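PDB 6YJO: FAD-binding PCMH-type domain-containing protein from Gibberella zeae, which carries a covalently linked FAD and probably acts as an oxygen-dependent flavin oxidoreductase, with oligosaccharides as likely substrates. Local coordinates for residues 40-45 and 81-86; 353-358 and 417-422. All blocks are in the same frame, centred on the assembly; numbering follows the deposited sequence.

Interaction 1. Residues 40-45 and 81-86; sequences ASKKVP and ISDAVK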
# COMPACT_ATOMS: atom_id res chain seq x y z
N ALA A 40 8.39 -30.83 6.51
CA ALA A 40 8.67 -31.42 7.82
C ALA A 40 9.98 -32.19 7.84
O ALA A 40 10.50 -32.47 8.93
CB ALA A 40 7.53 -32.36 8.23
N SER A 41 10.53 -32.55 6.67
CA SER A 41 11.89 -33.09 6.64
C SER A 41 12.90 -32.03 7.02
O SER A 41 13.93 -32.34 7.63
CB SER A 41 12.20 -33.64 5.24
OG SER A 41 13.52 -33.28 4.84
N LYS A 42 12.62 -30.77 6.69
CA LYS A 42 13.43 -29.63 7.09
C LYS A 42 12.90 -28.97 8.36
O LYS A 42 13.36 -27.89 8.74
CB LYS A 42 13.49 -28.61 5.94
CG LYS A 42 13.72 -29.22 4.56
CD LYS A 42 15.13 -28.98 4.04
CE LYS A 42 15.42 -29.83 2.80
NZ LYS A 42 15.75 -31.24 3.14
N LYS A 43 11.95 -29.63 9.04
CA LYS A 43 11.24 -29.09 10.20
C LYS A 43 10.84 -27.63 9.98
O LYS A 43 10.99 -26.78 10.86
CB LYS A 43 12.06 -29.26 11.47
CG LYS A 43 12.46 -30.70 11.73
CD LYS A 43 13.44 -30.82 12.89
CE LYS A 43 14.19 -32.15 12.84
NZ LYS A 43 15.03 -32.27 11.61
N VAL A 44 10.31 -27.35 8.80
CA VAL A 44 9.62 -26.09 8.53
C VAL A 44 8.20 -26.23 9.06
O VAL A 44 7.45 -27.10 8.58
CB VAL A 44 9.60 -25.75 7.03
CG1 VAL A 44 8.76 -24.50 6.78
CG2 VAL A 44 11.02 -25.56 6.50
N PRO A 45 7.78 -25.44 10.05
CA PRO A 45 6.39 -25.53 10.51
C PRO A 45 5.42 -25.36 9.34
O PRO A 45 5.54 -24.43 8.55
CB PRO A 45 6.27 -24.38 11.51
CG PRO A 45 7.65 -24.11 11.97
CD PRO A 45 8.54 -24.43 10.80
N ILE A 81 12.03 -20.05 6.34
CA ILE A 81 11.76 -19.47 5.03
C ILE A 81 12.71 -20.05 3.99
O ILE A 81 12.30 -20.51 2.92
CB ILE A 81 11.85 -17.94 5.09
CG1 ILE A 81 10.71 -17.37 5.94
CG2 ILE A 81 11.77 -17.35 3.69
CD1 ILE A 81 11.14 -16.25 6.87
N SER A 82 14.02 -20.03 4.29
CA SER A 82 14.99 -20.56 3.34
C SER A 82 14.68 -22.01 2.99
O SER A 82 14.62 -22.38 1.81
CB SER A 82 16.41 -20.43 3.91
OG SER A 82 17.36 -20.93 2.99
N ASP A 83 14.45 -22.84 4.01
CA ASP A 83 14.10 -24.23 3.75
C ASP A 83 12.76 -24.34 3.02
O ASP A 83 12.61 -25.17 2.12
CB ASP A 83 14.07 -25.02 5.06
CG ASP A 83 15.45 -25.29 5.62
OD1 ASP A 83 16.45 -24.98 4.92
OD2 ASP A 83 15.55 -25.81 6.75
N ALA A 84 11.79 -23.50 3.39
CA ALA A 84 10.50 -23.53 2.72
C ALA A 84 10.64 -23.14 1.26
O ALA A 84 10.00 -23.73 0.38
CB ALA A 84 9.51 -22.61 3.43
N VAL A 85 11.49 -22.14 0.97
CA VAL A 85 11.73 -21.74 -0.41
C VAL A 85 12.45 -22.85 -1.16
O VAL A 85 12.19 -23.06 -2.36
CB VAL A 85 12.52 -20.42 -0.44
CG1 VAL A 85 13.46 -20.35 -1.63
CG2 VAL A 85 11.55 -19.24 -0.46
N LYS A 86 13.36 -23.58 -0.50
CA LYS A 86 14.01 -24.71 -1.15
C LYS A 86 13.02 -25.85 -1.41
O LYS A 86 13.05 -26.47 -2.47
CB LYS A 86 15.19 -25.20 -0.31
CG LYS A 86 16.45 -24.38 -0.46
CD LYS A 86 17.59 -24.96 0.37
CE LYS A 86 18.32 -23.88 1.16
NZ LYS A 86 19.35 -24.44 2.08
O HOH W 1 14.24 -25.24 8.93
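Val44 holds CG1 anti to its own backbone N (chi1 175°), a setting that sends CG1 to the CB of Ala84, 3.9 Å away, and leaves CG2 against the CB of Asp83 at 3.4 Å. On the facing helix, Asp83 turns its carboxylate beside its own backbone N (chi1 -73°), where the aliphatic start of Lys42 lies across it, Lys42 CB being 3.6 Å from Asp83 OD2. The lysine chain then bends away, and its NZ stays 6.5 Å from Asp83 OD2, too far for a salt bridge; the carboxylate instead forms one through OD1 with Lys79, one turn earlier in the same helix. OD2 accepts a hydrogen bond from a water at 2.6 Å, and the same water donates to the carbonyl O of Lys42 at 2.8 Å. Lys42 is the first residue past helix 32-41, which ends in a Schellman motif with Lys43, at positive phi, as C-prime. Branched Val44 and small Ala84 suit the close approach of loop and helix, and Ala84 also touches Ile118 of strand 116-119. The chemistry implies a mixed join: Val44 and the aliphatic start of Lys42 make the direct contacts, the latter against the carboxylate, while a water makes the polar link.

Interaction 2. Residues 353-358 and 417-422; sequences KALTRN and LLWQFS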
# COMPACT_ATOMS: atom_id res chain seq x y z
N LYS A 353 -0.93 13.59 -12.43
CA LYS A 353 -0.52 14.97 -12.26
C LYS A 353 -1.75 15.86 -12.12
O LYS A 353 -2.89 15.40 -12.19
CB LYS A 353 0.33 15.41 -13.45
CG LYS A 353 1.62 14.63 -13.61
CD LYS A 353 2.30 14.91 -14.94
CE LYS A 353 3.68 14.27 -15.02
NZ LYS A 353 4.70 15.01 -14.22
N ALA A 354 -1.51 17.15 -11.88
CA ALA A 354 -2.57 18.15 -11.89
C ALA A 354 -3.49 17.98 -13.08
O ALA A 354 -3.06 18.07 -14.23
CB ALA A 354 -1.93 19.54 -11.91
N LEU A 355 -4.77 17.72 -12.81
CA LEU A 355 -5.77 17.65 -13.87
C LEU A 355 -6.05 19.04 -14.45
O LEU A 355 -5.98 20.05 -13.75
CB LEU A 355 -7.08 17.05 -13.34
CG LEU A 355 -7.20 15.52 -13.30
CD1 LEU A 355 -6.25 14.90 -12.29
CD2 LEU A 355 -8.65 15.14 -12.99
N THR A 356 -6.38 19.06 -15.74
CA THR A 356 -6.81 20.28 -16.41
C THR A 356 -8.26 20.59 -16.05
O THR A 356 -8.99 19.74 -15.55
CB THR A 356 -6.68 20.14 -17.92
OG1 THR A 356 -7.63 19.17 -18.39
CG2 THR A 356 -5.28 19.69 -18.30
N ARG A 357 -8.67 21.84 -16.31
CA ARG A 357 -10.05 22.23 -16.06
C ARG A 357 -11.03 21.24 -16.68
O ARG A 357 -11.98 20.80 -16.03
CB ARG A 357 -10.32 23.64 -16.61
CG ARG A 357 -11.79 24.04 -16.57
CD ARG A 357 -12.00 25.54 -16.49
NE ARG A 357 -11.59 26.09 -15.20
CZ ARG A 357 -12.37 26.16 -14.13
NH1 ARG A 357 -13.62 25.72 -14.16
NH2 ARG A 357 -11.89 26.68 -13.00
N ASN A 358 -10.79 20.86 -17.93
CA ASN A 358 -11.71 19.99 -18.65
C ASN A 358 -11.65 18.55 -18.17
O ASN A 358 -12.64 17.83 -18.28
CB ASN A 358 -11.43 20.06 -20.15
CG ASN A 358 -11.44 21.48 -20.68
OD1 ASN A 358 -10.43 21.98 -21.16
ND2 ASN A 358 -12.60 22.14 -20.59
N LEU A 417 -1.31 13.59 -7.33
CA LEU A 417 -2.53 13.11 -6.70
C LEU A 417 -2.56 11.59 -6.68
O LEU A 417 -2.23 10.95 -7.68
CB LEU A 417 -3.76 13.65 -7.43
CG LEU A 417 -3.87 15.17 -7.53
CD1 LEU A 417 -5.06 15.56 -8.39
CD2 LEU A 417 -3.96 15.80 -6.14
N LEU A 418 -2.96 11.03 -5.55
CA LEU A 418 -3.11 9.58 -5.38
C LEU A 418 -4.59 9.27 -5.23
O LEU A 418 -5.17 9.43 -4.15
CB LEU A 418 -2.32 9.09 -4.17
CG LEU A 418 -2.63 7.65 -3.73
CD1 LEU A 418 -2.33 6.67 -4.86
CD2 LEU A 418 -1.86 7.28 -2.47
N TRP A 419 -5.20 8.83 -6.33
CA TRP A 419 -6.61 8.46 -6.31
C TRP A 419 -6.77 7.01 -5.89
O TRP A 419 -5.97 6.15 -6.25
CB TRP A 419 -7.23 8.65 -7.70
CG TRP A 419 -7.08 10.01 -8.30
CD1 TRP A 419 -5.92 10.66 -8.60
CD2 TRP A 419 -8.14 10.89 -8.70
NE1 TRP A 419 -6.19 11.89 -9.15
CE2 TRP A 419 -7.55 12.05 -9.22
CE3 TRP A 419 -9.54 10.80 -8.66
CZ2 TRP A 419 -8.30 13.12 -9.70
CZ3 TRP A 419 -10.29 11.86 -9.14
CH2 TRP A 419 -9.67 13.01 -9.65
N GLN A 420 -7.82 6.74 -5.12
CA GLN A 420 -8.27 5.38 -4.88
C GLN A 420 -9.77 5.31 -5.13
O GLN A 420 -10.52 6.14 -4.61
CB GLN A 420 -7.94 4.89 -3.47
CG GLN A 420 -8.16 3.39 -3.31
CD GLN A 420 -7.97 2.91 -1.89
OE1 GLN A 420 -7.92 1.70 -1.64
NE2 GLN A 420 -7.89 3.84 -0.94
N PHE A 421 -10.19 4.33 -5.93
CA PHE A 421 -11.59 4.07 -6.19
C PHE A 421 -11.93 2.73 -5.56
O PHE A 421 -11.28 1.72 -5.87
CB PHE A 421 -11.89 4.05 -7.69
CG PHE A 421 -11.29 5.20 -8.45
CD1 PHE A 421 -9.94 5.22 -8.76
CD2 PHE A 421 -12.08 6.24 -8.90
CE1 PHE A 421 -9.38 6.27 -9.47
CE2 PHE A 421 -11.54 7.29 -9.62
CZ PHE A 421 -10.19 7.30 -9.90
N SER A 422 -12.93 2.70 -4.69
CA SER A 422 -13.35 1.47 -4.04
C SER A 422 -14.85 1.25 -4.24
O SER A 422 -15.62 2.19 -4.48
CB SER A 422 -13.02 1.47 -2.54
OG SER A 422 -11.62 1.39 -2.34
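Leu355 and Trp419 reach for each other from opposite directions, the leucine from the turn before helix 357-371 and the indole from strand 417-423. Both methyls of the leucine fork meet the six-membered ring, CD1 lying 3.8 Å from Trp419 CZ2 and CD2 3.9 Å from the same atom. CD2 also reaches Trp419 CH2 at 4.1 Å; both methyls come to the CZ2 corner from the same side of the ring plane, at an oblique slant. Leu417, two residues before Trp419 and on the same side of the strand, adds its CD1 at 4.1 Å from Leu355 CD1, the two leucines meeting methyl to methyl. Each of the three side chains has its CG beside the backbone N; for Trp419 (chi1 -55°) this extends the long indole toward the turn. A hydrogen bond from NE1 to Thr352 OG1 and an edge-to-face stack with Phe363 of helix 357-371 would further limit its rotation. Leucine suits the turn because its branched end can fill the angle between ring and neighbouring methyl. The result is an alpha+beta arrangement: a helix, reached from outermost strand 346-352 through the short loop that carries Leu355, packed on one face of the seven-stranded antiparallel sheet.

Both contacts bury most of their touching residues, yet their settings differ. The centre of interaction 1 is about 29 Å from the centre of the chain, and this contact retains an exposed lysine and a water; that of interaction 2 is about 18 Å away, and its side chains meet wholly through apolar groups. The two centres are 46 Å apart on opposite sides of the chain's centre, and they share no helix or strand. The first joins the end of the N-terminal helix to helix 78-90 within the FAD-binding region, whereas the second packs the loop between strand 346-352 and helix 357-371 against strand 417-423, the next strand of the seven-stranded sheet. Each has a side chain about 12 Å from the FAD, so neither touches the cofactor directly.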